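Local structure of calcium-dependent protein kinase, putative (Plasmodium falciparum, 3MSE) at residues K116-E121 and K127-S132; N21-I26 and D174-T179; E43-L48 and G54-R59; E60-L65 and W73-I78. The protein probably phosphorylates serine and threonine residues of other proteins under calcium control, this C-terminal part being its calcium-binding EF-hand region. All coordinates share one frame; numbering follows the deposited sequence.

Contact 1: K116-E121 and K127-S132; sequences KIDKDE and KSDIVS. With CA (calcium ion), chain B.
D118 CA and D129 CA are the nearest CA pair, 6.1 Å apart. Segment 116-121 leaves its helix at D118, the centre of an inverse gamma turn, and continues in a type I turn from D118 to E121, whereas segment 127-132 is helical throughout. The two aspartates lie side by side and point the same way, their carboxylate planes 65° apart. D118 OD2 binds the calcium ion at 2.3 Å, and D129 OD2 binds it at 2.5 Å. D129 OD1 instead holds a calcium-bound water, which also receives the backbone N-H of D120. Away from the metal, a second water donates to both I117 O and D129 O, tying the segments together at backbone level. K119 bends at its third torsion (chi3 93°), which swings NZ to S132 OG for a 2.7 Å hydrogen bond. D122 and the carbonyl of Y124 bind the same ion, while G123 N hydrogen-bonds D118 OD1 and S126 N hydrogen-bonds D129 OD2. On the apolar side, I117 CG2 meets I130 CD1 at 4.2 Å. I117 then packs on helix 18-48 through I23 and I26, and I130 rests on I144, F147 and F148 of helix 141-152.

Contact 2: N21-I26 and D174-T179; sequences NIIINI and DYMLST
Bends at chi2 (-59°) and chi3 (-62°) curl M176 and carry its thioether end across to I23 and I24. On I23, CG2 is set opposite the backbone N, and this branch takes the methionine: CG2 of I23 touches CE of M176 at 3.6 Å and its SD at 3.8 Å. I24 uses its other branch, reaching M176 CE with CD1 at 4.0 Å. The methyl thus touches isoleucines at consecutive positions, and no hydrogen bond spans the contact. Several polar groups bond within their own segment. N21 O accepts from N25 N and from N25 ND2 (3.0 Å), which come from opposite faces of its plane. M176 O likewise takes two donors, T179 N and T179 OG1, the latter lying on a carbonyl lone pair at 2.7 Å. T179 OG1 also hydrogen-bonds R20. S178 OG donates to Y175 O at 2.6 Å, while T179 CG2 lies over one face of the Y175 ring, toward its rim. L110 of helix 109-117 and M27 also touch M176, and F147 touches I23. The arrangement is apolar helix-against-helix packing, in which the start of the long helix 18-48 is embraced by the C-terminal EF-hand lobe.

Contact 3: E43-L48 and G54-R59; sequences ELFYKL and GSLSHR. With CA (calcium ion), chain E.
F45 and L48 close on L56 to form the tight part of this contact. L56 CG meets F45 CE1 at 3.6 Å, and L56 CD2 lies over one face of the F45 ring, offset toward its rim. The same CD2 touches L48 CB, also at 3.6 Å, while the L56 CD1 branch reaches L48 CD1 at 3.9 Å. F45 reaches both L56 and the loop because its CG is anti to the backbone N (chi1 -178°), sending the ring out over segment 54-59. F95 of helix 92-99 packs on all three side chains. Toward solvent, exposed G54, at a positive phi of 77°, brings its carbonyl O to the edge of the F45 ring, near its plane, 3.1 Å from CZ. E43 and K47, also exposed, pair OE1 with NZ in a salt bridge of 2.6 Å. S55 turns its side chain away from helix 43-48, and its carbonyl O binds the calcium ion at 2.3 Å, alongside D49, N51, N53 and E60. Two chemistries thus adjoin: a backbone oxygen serves the metal while the next residue, L56, buries its side chain, consistent with a link between ion binding and the packing of helix 18-48.

Contact 4: E60-L65 and W73-I78; sequences EIYTVL and WDINRI. With CA (calcium ion), chain E; SO4 (sulfate ion), chain C.
E60 OE2 is gripped by the calcium ion at 2.6 Å and by the backbone N-H of S57. E60 OE1 binds the same ion, also at 2.6 Å, making the carboxylate bidentate; the side chain runs extended beyond CG to get there. The face of this helix that meets segment 73-78 is mostly apolar. Y62 and I75 cross at about a right angle, with I75 CD1 over the centre of the tyrosine ring in a CH-pi contact, 4.1 Å from its centroid and 11° off the normal. I75 uses its second branch too, as CG2 touches Y62 CD2 at 3.5 Å. N76 OD1 comes to the edge of the ring, near its plane. Deeper in, L65 CB lies against I75 CG1 at 3.9 Å, and L65 CD1 meets I78 CG2 tip to tip. On the exposed side of segment 73-78, R77 sends NH1 and NH2 to separate oxygens of a sulfate, probably from the crystallisation liquor, NH2 donating to O2 at 2.9 Å. The segment axes approach to 10.3 Å and run roughly antiparallel at 147°. Bidentate glutamate at the loop's last position is a hallmark of the EF-hand, and here its helix packs on helix 72-82 within an EF-hand pair.

The contacts fall into two groups at the ends of helix 18-48. Contacts 1 and 2 touch through I117, I23 and I26, with centres about 15 Å apart; contacts 3 and 4 lie on the other side of the chain's centre, share helix 58-67 and one calcium ion, and touch, with centres about 12 Å apart. Contacts 1 and 3 each pair the two flanks of a calcium loop, yet contact 1 is mainly polar and buried while contact 3 is mainly apolar and only partly buried. Contact 2 is wholly apolar and buried; contact 4 is mostly apolar, with a polar rim at Y62 and N76. The loop's last ligand differs too: D129 gives one oxygen, E60 two.

Contact 1: K116-E121 and K127-S132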
# COMPACT_ATOMS: atom_id res chain seq x y z
N LYS A 116 -1.67 11.69 -11.60
CA LYS A 116 -1.48 11.10 -12.93
C LYS A 116 -2.52 11.58 -13.93
O LYS A 116 -2.20 11.79 -15.09
CB LYS A 116 -1.45 9.58 -12.87
CG LYS A 116 -0.14 9.04 -12.35
CD LYS A 116 0.01 7.55 -12.60
CE LYS A 116 1.42 7.08 -12.25
NZ LYS A 116 1.83 7.49 -10.86
N ILE A 117 -3.75 11.78 -13.46
CA ILE A 117 -4.84 12.20 -14.34
C ILE A 117 -4.76 13.69 -14.71
O ILE A 117 -5.06 14.08 -15.84
CB ILE A 117 -6.23 11.84 -13.75
CG1 ILE A 117 -6.38 10.31 -13.62
CG2 ILE A 117 -7.35 12.39 -14.62
CD1 ILE A 117 -7.52 9.88 -12.68
N ASP A 118 -4.37 14.51 -13.74
CA ASP A 118 -4.18 15.94 -13.94
C ASP A 118 -2.87 16.15 -14.73
O ASP A 118 -1.82 16.42 -14.15
CB ASP A 118 -4.12 16.61 -12.57
CG ASP A 118 -3.82 18.09 -12.63
OD1 ASP A 118 -3.33 18.60 -11.60
OD2 ASP A 118 -4.09 18.73 -13.67
N LYS A 119 -2.94 15.98 -16.05
CA LYS A 119 -1.73 15.96 -16.90
C LYS A 119 -0.88 17.22 -16.70
O LYS A 119 0.34 17.13 -16.59
CB LYS A 119 -2.09 15.83 -18.39
CG LYS A 119 -2.55 14.45 -18.85
CD LYS A 119 -3.19 14.53 -20.27
CE LYS A 119 -2.19 14.26 -21.43
NZ LYS A 119 -2.82 14.14 -22.84
N ASP A 120 -1.55 18.37 -16.62
CA ASP A 120 -0.88 19.67 -16.58
C ASP A 120 -0.64 20.21 -15.17
O ASP A 120 -0.27 21.38 -15.00
CB ASP A 120 -1.65 20.69 -17.43
CG ASP A 120 -1.67 20.31 -18.91
OD1 ASP A 120 -0.60 19.98 -19.46
OD2 ASP A 120 -2.77 20.34 -19.52
N GLU A 121 -0.85 19.35 -14.16
CA GLU A 121 -0.50 19.64 -12.77
C GLU A 121 -1.05 20.97 -12.26
O GLU A 121 -0.41 21.66 -11.46
CB GLU A 121 1.01 19.58 -12.56
CG GLU A 121 1.64 18.28 -13.03
CD GLU A 121 3.15 18.30 -12.97
OE1 GLU A 121 3.71 19.25 -12.37
OE2 GLU A 121 3.78 17.37 -13.51
N LYS A 127 -12.38 18.06 -18.18
CA LYS A 127 -12.96 17.18 -19.17
C LYS A 127 -11.87 16.61 -20.09
O LYS A 127 -11.87 15.40 -20.39
CB LYS A 127 -14.01 17.96 -19.97
CG LYS A 127 -15.11 17.11 -20.58
CD LYS A 127 -14.80 16.76 -22.03
CE LYS A 127 -15.90 15.90 -22.64
NZ LYS A 127 -17.19 16.63 -22.78
N SER A 128 -10.93 17.45 -20.50
CA SER A 128 -9.86 17.01 -21.40
C SER A 128 -8.89 16.04 -20.71
O SER A 128 -8.30 15.18 -21.37
CB SER A 128 -9.12 18.21 -22.03
OG SER A 128 -8.10 18.70 -21.18
N ASP A 129 -8.73 16.16 -19.40
CA ASP A 129 -7.92 15.19 -18.66
C ASP A 129 -8.52 13.77 -18.70
O ASP A 129 -7.79 12.77 -18.74
CB ASP A 129 -7.73 15.64 -17.22
CG ASP A 129 -6.77 16.81 -17.09
OD1 ASP A 129 -5.81 16.91 -17.90
OD2 ASP A 129 -6.97 17.63 -16.18
N ILE A 130 -9.86 13.71 -18.71
CA ILE A 130 -10.58 12.43 -18.79
C ILE A 130 -10.58 11.91 -20.22
O ILE A 130 -10.42 10.71 -20.46
CB ILE A 130 -12.04 12.54 -18.24
CG1 ILE A 130 -12.04 12.92 -16.75
CG2 ILE A 130 -12.81 11.22 -18.48
CD1 ILE A 130 -11.37 11.92 -15.81
N VAL A 131 -10.76 12.82 -21.19
CA VAL A 131 -10.62 12.45 -22.60
C VAL A 131 -9.25 11.78 -22.81
O VAL A 131 -9.13 10.75 -23.49
CB VAL A 131 -10.81 13.67 -23.54
CG1 VAL A 131 -10.51 13.31 -25.02
CG2 VAL A 131 -12.23 14.25 -23.41
N SER A 132 -8.23 12.35 -22.19
CA SER A 132 -6.89 11.81 -22.36
C SER A 132 -6.75 10.46 -21.67
O SER A 132 -6.20 9.50 -22.23
CB SER A 132 -5.85 12.80 -21.84
OG SER A 132 -4.57 12.21 -21.97
CA CA B . -5.72 19.51 -15.12
O HOH W 1 -5.27 12.41 -17.84
O HOH W 2 -4.20 18.99 -16.77
O HOH W 3 -6.95 20.45 -16.37

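Contact 2: N21-I26 and D174-T179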
# COMPACT_ATOMS: atom_id res chain seq x y z
N ASN A 21 -13.51 2.37 -12.90
CA ASN A 21 -12.64 1.21 -12.86
C ASN A 21 -11.27 1.47 -13.52
O ASN A 21 -10.28 0.91 -13.11
CB ASN A 21 -13.35 -0.00 -13.45
CG ASN A 21 -14.50 -0.50 -12.54
OD1 ASN A 21 -14.63 -0.06 -11.40
ND2 ASN A 21 -15.33 -1.39 -13.06
N ILE A 22 -11.24 2.33 -14.52
CA ILE A 22 -9.96 2.77 -15.10
C ILE A 22 -9.11 3.45 -14.02
O ILE A 22 -7.92 3.12 -13.85
CB ILE A 22 -10.17 3.66 -16.33
CG1 ILE A 22 -10.64 2.77 -17.48
CG2 ILE A 22 -8.84 4.39 -16.73
CD1 ILE A 22 -11.34 3.50 -18.59
N ILE A 23 -9.74 4.34 -13.27
CA ILE A 23 -9.14 4.99 -12.11
C ILE A 23 -8.68 3.97 -11.07
O ILE A 23 -7.57 4.09 -10.52
CB ILE A 23 -10.13 6.02 -11.48
CG1 ILE A 23 -10.44 7.14 -12.47
CG2 ILE A 23 -9.58 6.61 -10.15
CD1 ILE A 23 -11.71 7.97 -12.15
N ILE A 24 -9.51 2.95 -10.80
CA ILE A 24 -9.09 1.86 -9.91
C ILE A 24 -7.82 1.17 -10.46
O ILE A 24 -6.94 0.81 -9.68
CB ILE A 24 -10.22 0.76 -9.70
CG1 ILE A 24 -11.46 1.33 -8.97
CG2 ILE A 24 -9.66 -0.43 -8.97
CD1 ILE A 24 -11.28 1.56 -7.45
N ASN A 25 -7.75 0.95 -11.77
CA ASN A 25 -6.54 0.32 -12.38
C ASN A 25 -5.22 1.11 -12.18
O ASN A 25 -4.16 0.50 -12.01
CB ASN A 25 -6.75 0.02 -13.87
CG ASN A 25 -7.33 -1.36 -14.10
OD1 ASN A 25 -6.61 -2.30 -14.42
ND2 ASN A 25 -8.65 -1.49 -13.93
N ILE A 26 -5.32 2.43 -12.17
CA ILE A 26 -4.18 3.30 -11.83
C ILE A 26 -3.66 2.99 -10.43
O ILE A 26 -2.46 2.77 -10.23
CB ILE A 26 -4.54 4.82 -11.94
CG1 ILE A 26 -4.85 5.19 -13.38
CG2 ILE A 26 -3.39 5.71 -11.37
CD1 ILE A 26 -5.69 6.47 -13.51
N ASP A 174 -13.82 12.35 -2.62
CA ASP A 174 -15.17 12.13 -2.11
C ASP A 174 -15.95 11.20 -3.01
O ASP A 174 -16.65 10.31 -2.53
CB ASP A 174 -15.92 13.45 -1.93
CG ASP A 174 -15.41 14.28 -0.74
OD1 ASP A 174 -14.64 13.76 0.10
OD2 ASP A 174 -15.79 15.47 -0.65
N TYR A 175 -15.84 11.39 -4.33
CA TYR A 175 -16.54 10.47 -5.24
C TYR A 175 -16.01 9.04 -5.13
O TYR A 175 -16.79 8.10 -4.97
CB TYR A 175 -16.53 10.93 -6.71
CG TYR A 175 -17.14 9.88 -7.61
CD1 TYR A 175 -18.52 9.71 -7.68
CD2 TYR A 175 -16.33 9.01 -8.36
CE1 TYR A 175 -19.09 8.73 -8.50
CE2 TYR A 175 -16.89 8.03 -9.18
CZ TYR A 175 -18.27 7.89 -9.25
OH TYR A 175 -18.81 6.92 -10.05
N MET A 176 -14.69 8.87 -5.20
CA MET A 176 -14.12 7.52 -5.20
C MET A 176 -14.48 6.78 -3.92
O MET A 176 -14.88 5.61 -3.97
CB MET A 176 -12.60 7.56 -5.41
CG MET A 176 -12.17 8.04 -6.81
SD MET A 176 -12.81 7.05 -8.19
CE MET A 176 -12.06 5.46 -7.82
N LEU A 177 -14.35 7.46 -2.78
CA LEU A 177 -14.70 6.87 -1.47
C LEU A 177 -16.15 6.40 -1.41
O LEU A 177 -16.43 5.35 -0.85
CB LEU A 177 -14.40 7.83 -0.33
CG LEU A 177 -12.94 7.99 0.07
CD1 LEU A 177 -12.78 9.18 1.02
CD2 LEU A 177 -12.37 6.73 0.69
N SER A 178 -17.06 7.16 -1.99
CA SER A 178 -18.48 6.78 -2.03
C SER A 178 -18.77 5.54 -2.88
O SER A 178 -19.89 5.02 -2.83
CB SER A 178 -19.30 7.94 -2.57
OG SER A 178 -19.20 7.98 -3.98
N THR A 179 -17.80 5.08 -3.67
CA THR A 179 -18.00 3.95 -4.57
C THR A 179 -17.40 2.69 -3.98
O THR A 179 -17.59 1.60 -4.51
CB THR A 179 -17.40 4.17 -5.99
OG1 THR A 179 -15.97 4.10 -5.94
CG2 THR A 179 -17.85 5.49 -6.59

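Contact 3: E43-L48 and G54-R59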
# COMPACT_ATOMS: atom_id res chain seq x y z
N GLU A 43 12.17 -12.16 -0.56
CA GLU A 43 13.20 -13.06 -1.04
C GLU A 43 14.51 -12.84 -0.28
O GLU A 43 15.23 -13.79 0.01
CB GLU A 43 13.39 -12.93 -2.55
CG GLU A 43 12.49 -13.87 -3.36
CD GLU A 43 12.91 -15.34 -3.24
OE1 GLU A 43 13.89 -15.75 -3.91
OE2 GLU A 43 12.25 -16.09 -2.49
N LEU A 44 14.79 -11.58 0.06
CA LEU A 44 15.95 -11.26 0.86
C LEU A 44 15.86 -11.91 2.23
O LEU A 44 16.79 -12.58 2.68
CB LEU A 44 16.10 -9.74 1.00
CG LEU A 44 17.43 -9.21 1.52
CD1 LEU A 44 18.57 -9.57 0.56
CD2 LEU A 44 17.32 -7.69 1.71
N PHE A 45 14.71 -11.75 2.88
CA PHE A 45 14.46 -12.36 4.19
C PHE A 45 14.68 -13.88 4.16
O PHE A 45 15.29 -14.43 5.07
CB PHE A 45 13.02 -12.04 4.65
CG PHE A 45 12.69 -12.58 6.01
CD1 PHE A 45 12.90 -11.81 7.15
CD2 PHE A 45 12.14 -13.86 6.15
CE1 PHE A 45 12.60 -12.31 8.41
CE2 PHE A 45 11.84 -14.36 7.42
CZ PHE A 45 12.07 -13.58 8.55
N TYR A 46 14.19 -14.53 3.11
CA TYR A 46 14.31 -15.98 2.95
C TYR A 46 15.78 -16.41 2.86
O TYR A 46 16.17 -17.40 3.47
CB TYR A 46 13.51 -16.46 1.72
CG TYR A 46 13.45 -17.97 1.56
CD1 TYR A 46 12.43 -18.72 2.16
CD2 TYR A 46 14.41 -18.65 0.80
CE1 TYR A 46 12.37 -20.11 2.02
CE2 TYR A 46 14.37 -20.04 0.66
CZ TYR A 46 13.35 -20.76 1.27
OH TYR A 46 13.29 -22.12 1.13
N LYS A 47 16.59 -15.65 2.12
CA LYS A 47 18.02 -15.95 2.02
C LYS A 47 18.77 -15.74 3.33
O LYS A 47 19.64 -16.54 3.68
CB LYS A 47 18.67 -15.18 0.87
CG LYS A 47 18.24 -15.70 -0.51
CD LYS A 47 18.35 -14.62 -1.59
CE LYS A 47 17.63 -15.04 -2.88
NZ LYS A 47 16.16 -15.30 -2.62
N LEU A 48 18.41 -14.70 4.09
CA LEU A 48 19.11 -14.45 5.36
C LEU A 48 18.80 -15.48 6.43
O LEU A 48 19.64 -15.80 7.28
CB LEU A 48 18.82 -13.05 5.91
CG LEU A 48 19.08 -11.82 5.04
CD1 LEU A 48 19.29 -10.60 5.92
CD2 LEU A 48 20.27 -12.04 4.14
N GLY A 54 11.94 -18.52 10.36
CA GLY A 54 11.01 -17.42 10.17
C GLY A 54 11.38 -16.11 10.86
O GLY A 54 10.61 -15.16 10.84
N SER A 55 12.56 -16.07 11.48
CA SER A 55 13.07 -14.83 12.03
C SER A 55 14.59 -14.72 11.82
O SER A 55 15.26 -15.71 11.48
CB SER A 55 12.71 -14.71 13.51
OG SER A 55 13.48 -15.60 14.25
N LEU A 56 15.13 -13.52 12.02
CA LEU A 56 16.55 -13.25 11.74
C LEU A 56 17.35 -12.98 12.99
O LEU A 56 17.05 -12.05 13.73
CB LEU A 56 16.71 -12.05 10.77
CG LEU A 56 16.10 -12.18 9.38
CD1 LEU A 56 16.46 -10.97 8.52
CD2 LEU A 56 16.52 -13.47 8.71
N SER A 57 18.39 -13.78 13.23
CA SER A 57 19.30 -13.48 14.33
C SER A 57 20.24 -12.33 13.93
O SER A 57 20.32 -11.97 12.76
CB SER A 57 20.10 -14.71 14.74
OG SER A 57 21.08 -15.04 13.77
N HIS A 58 20.96 -11.77 14.91
CA HIS A 58 21.98 -10.76 14.60
C HIS A 58 23.04 -11.31 13.64
O HIS A 58 23.38 -10.67 12.64
CB HIS A 58 22.60 -10.18 15.88
CG HIS A 58 21.70 -9.24 16.63
ND1 HIS A 58 22.17 -8.26 17.48
CD2 HIS A 58 20.35 -9.12 16.64
CE1 HIS A 58 21.15 -7.59 18.00
NE2 HIS A 58 20.03 -8.10 17.50
N ARG A 59 23.53 -12.51 13.94
CA ARG A 59 24.54 -13.16 13.10
C ARG A 59 24.08 -13.38 11.66
O ARG A 59 24.83 -13.09 10.72
CB ARG A 59 24.98 -14.50 13.71
CG ARG A 59 25.92 -15.31 12.82
CD ARG A 59 26.09 -16.73 13.35
NE ARG A 59 24.84 -17.48 13.28
CZ ARG A 59 24.18 -17.74 12.15
NH1 ARG A 59 24.65 -17.30 10.97
NH2 ARG A 59 23.06 -18.44 12.19
CA CA E . 16.56 -17.58 11.23
O HOH W 4 17.38 -17.50 12.91

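Contact 4: E60-L65 and W73-I78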
# COMPACT_ATOMS: atom_id res chain seq x y z
N GLU A 60 22.86 -13.88 11.48
CA GLU A 60 22.32 -14.11 10.12
C GLU A 60 22.38 -12.85 9.24
O GLU A 60 22.69 -12.93 8.05
CB GLU A 60 20.88 -14.63 10.15
CG GLU A 60 20.74 -16.11 10.60
CD GLU A 60 19.29 -16.57 10.72
OE1 GLU A 60 19.05 -17.79 10.60
OE2 GLU A 60 18.37 -15.74 10.90
N ILE A 61 22.04 -11.71 9.83
CA ILE A 61 22.08 -10.44 9.11
C ILE A 61 23.55 -9.97 8.99
O ILE A 61 23.99 -9.52 7.92
CB ILE A 61 21.24 -9.37 9.85
CG1 ILE A 61 19.75 -9.76 9.85
CG2 ILE A 61 21.40 -7.98 9.23
CD1 ILE A 61 18.91 -8.86 10.72
N TYR A 62 24.29 -10.08 10.08
CA TYR A 62 25.67 -9.61 10.16
C TYR A 62 26.52 -10.21 9.04
O TYR A 62 27.19 -9.48 8.30
CB TYR A 62 26.31 -9.97 11.50
CG TYR A 62 27.57 -9.19 11.79
CD1 TYR A 62 28.75 -9.43 11.07
CD2 TYR A 62 27.58 -8.19 12.77
CE1 TYR A 62 29.92 -8.69 11.33
CE2 TYR A 62 28.74 -7.45 13.04
CZ TYR A 62 29.90 -7.70 12.32
OH TYR A 62 31.04 -6.95 12.58
N THR A 63 26.49 -11.53 8.92
CA THR A 63 27.38 -12.21 7.99
C THR A 63 27.09 -11.80 6.55
O THR A 63 27.99 -11.77 5.71
CB THR A 63 27.37 -13.76 8.14
OG1 THR A 63 28.28 -14.32 7.18
CG2 THR A 63 25.99 -14.36 7.88
N VAL A 64 25.83 -11.48 6.26
CA VAL A 64 25.49 -11.08 4.91
C VAL A 64 25.86 -9.62 4.65
O VAL A 64 26.43 -9.30 3.61
CB VAL A 64 24.02 -11.41 4.54
CG1 VAL A 64 23.67 -10.84 3.18
CG2 VAL A 64 23.79 -12.94 4.54
N LEU A 65 25.51 -8.72 5.57
CA LEU A 65 25.87 -7.30 5.39
C LEU A 65 27.42 -7.14 5.26
O LEU A 65 27.91 -6.36 4.44
CB LEU A 65 25.30 -6.41 6.52
CG LEU A 65 23.75 -6.27 6.65
CD1 LEU A 65 23.30 -5.21 7.70
CD2 LEU A 65 23.06 -6.02 5.30
N TRP A 73 30.77 -0.98 12.15
CA TRP A 73 30.10 0.09 12.90
C TRP A 73 28.73 0.41 12.32
O TRP A 73 27.81 0.71 13.07
CB TRP A 73 30.95 1.35 12.97
CG TRP A 73 31.68 1.67 11.69
CD1 TRP A 73 31.26 2.50 10.69
CD2 TRP A 73 32.97 1.17 11.29
NE1 TRP A 73 32.21 2.55 9.69
CE2 TRP A 73 33.26 1.75 10.03
CE3 TRP A 73 33.90 0.31 11.88
CZ2 TRP A 73 34.46 1.47 9.33
CZ3 TRP A 73 35.09 0.02 11.18
CH2 TRP A 73 35.35 0.60 9.92
N ASP A 74 28.57 0.31 11.01
CA ASP A 74 27.26 0.48 10.43
C ASP A 74 26.34 -0.72 10.70
O ASP A 74 25.16 -0.54 11.07
CB ASP A 74 27.35 0.80 8.93
CG ASP A 74 27.89 2.22 8.67
OD1 ASP A 74 27.78 3.10 9.56
OD2 ASP A 74 28.40 2.46 7.56
N ILE A 75 26.87 -1.93 10.52
CA ILE A 75 26.09 -3.15 10.71
C ILE A 75 25.48 -3.13 12.13
O ILE A 75 24.29 -3.37 12.29
CB ILE A 75 26.91 -4.44 10.53
CG1 ILE A 75 27.48 -4.57 9.11
CG2 ILE A 75 26.04 -5.70 10.84
CD1 ILE A 75 28.34 -5.79 8.93
N ASN A 76 26.30 -2.82 13.13
CA ASN A 76 25.82 -2.76 14.51
C ASN A 76 24.74 -1.71 14.76
O ASN A 76 23.78 -1.97 15.53
CB ASN A 76 26.97 -2.63 15.50
CG ASN A 76 27.72 -3.95 15.70
OD1 ASN A 76 27.19 -5.04 15.45
ND2 ASN A 76 28.96 -3.85 16.13
N ARG A 77 24.85 -0.53 14.14
CA ARG A 77 23.78 0.46 14.25
C ARG A 77 22.49 0.00 13.57
O ARG A 77 21.41 0.28 14.07
CB ARG A 77 24.18 1.84 13.72
CG ARG A 77 25.32 2.49 14.50
CD ARG A 77 25.76 3.77 13.81
NE ARG A 77 24.75 4.81 13.92
CZ ARG A 77 24.80 5.98 13.29
NH1 ARG A 77 25.83 6.27 12.49
NH2 ARG A 77 23.82 6.87 13.47
N ILE A 78 22.63 -0.69 12.43
CA ILE A 78 21.49 -1.25 11.71
C ILE A 78 20.80 -2.32 12.58
O ILE A 78 19.58 -2.32 12.75
CB ILE A 78 21.91 -1.81 10.34
CG1 ILE A 78 22.25 -0.67 9.38
CG2 ILE A 78 20.81 -2.70 9.74
CD1 ILE A 78 23.01 -1.14 8.15
CA CA E . 16.56 -17.58 11.23
S SO4 C . 25.43 10.10 11.55
O1 SO4 C . 25.11 10.55 10.21
O2 SO4 C . 24.27 9.48 12.19
O3 SO4 C . 26.47 9.09 11.42
O4 SO4 C . 25.83 11.24 12.38
O HOH W 4 17.38 -17.50 12.91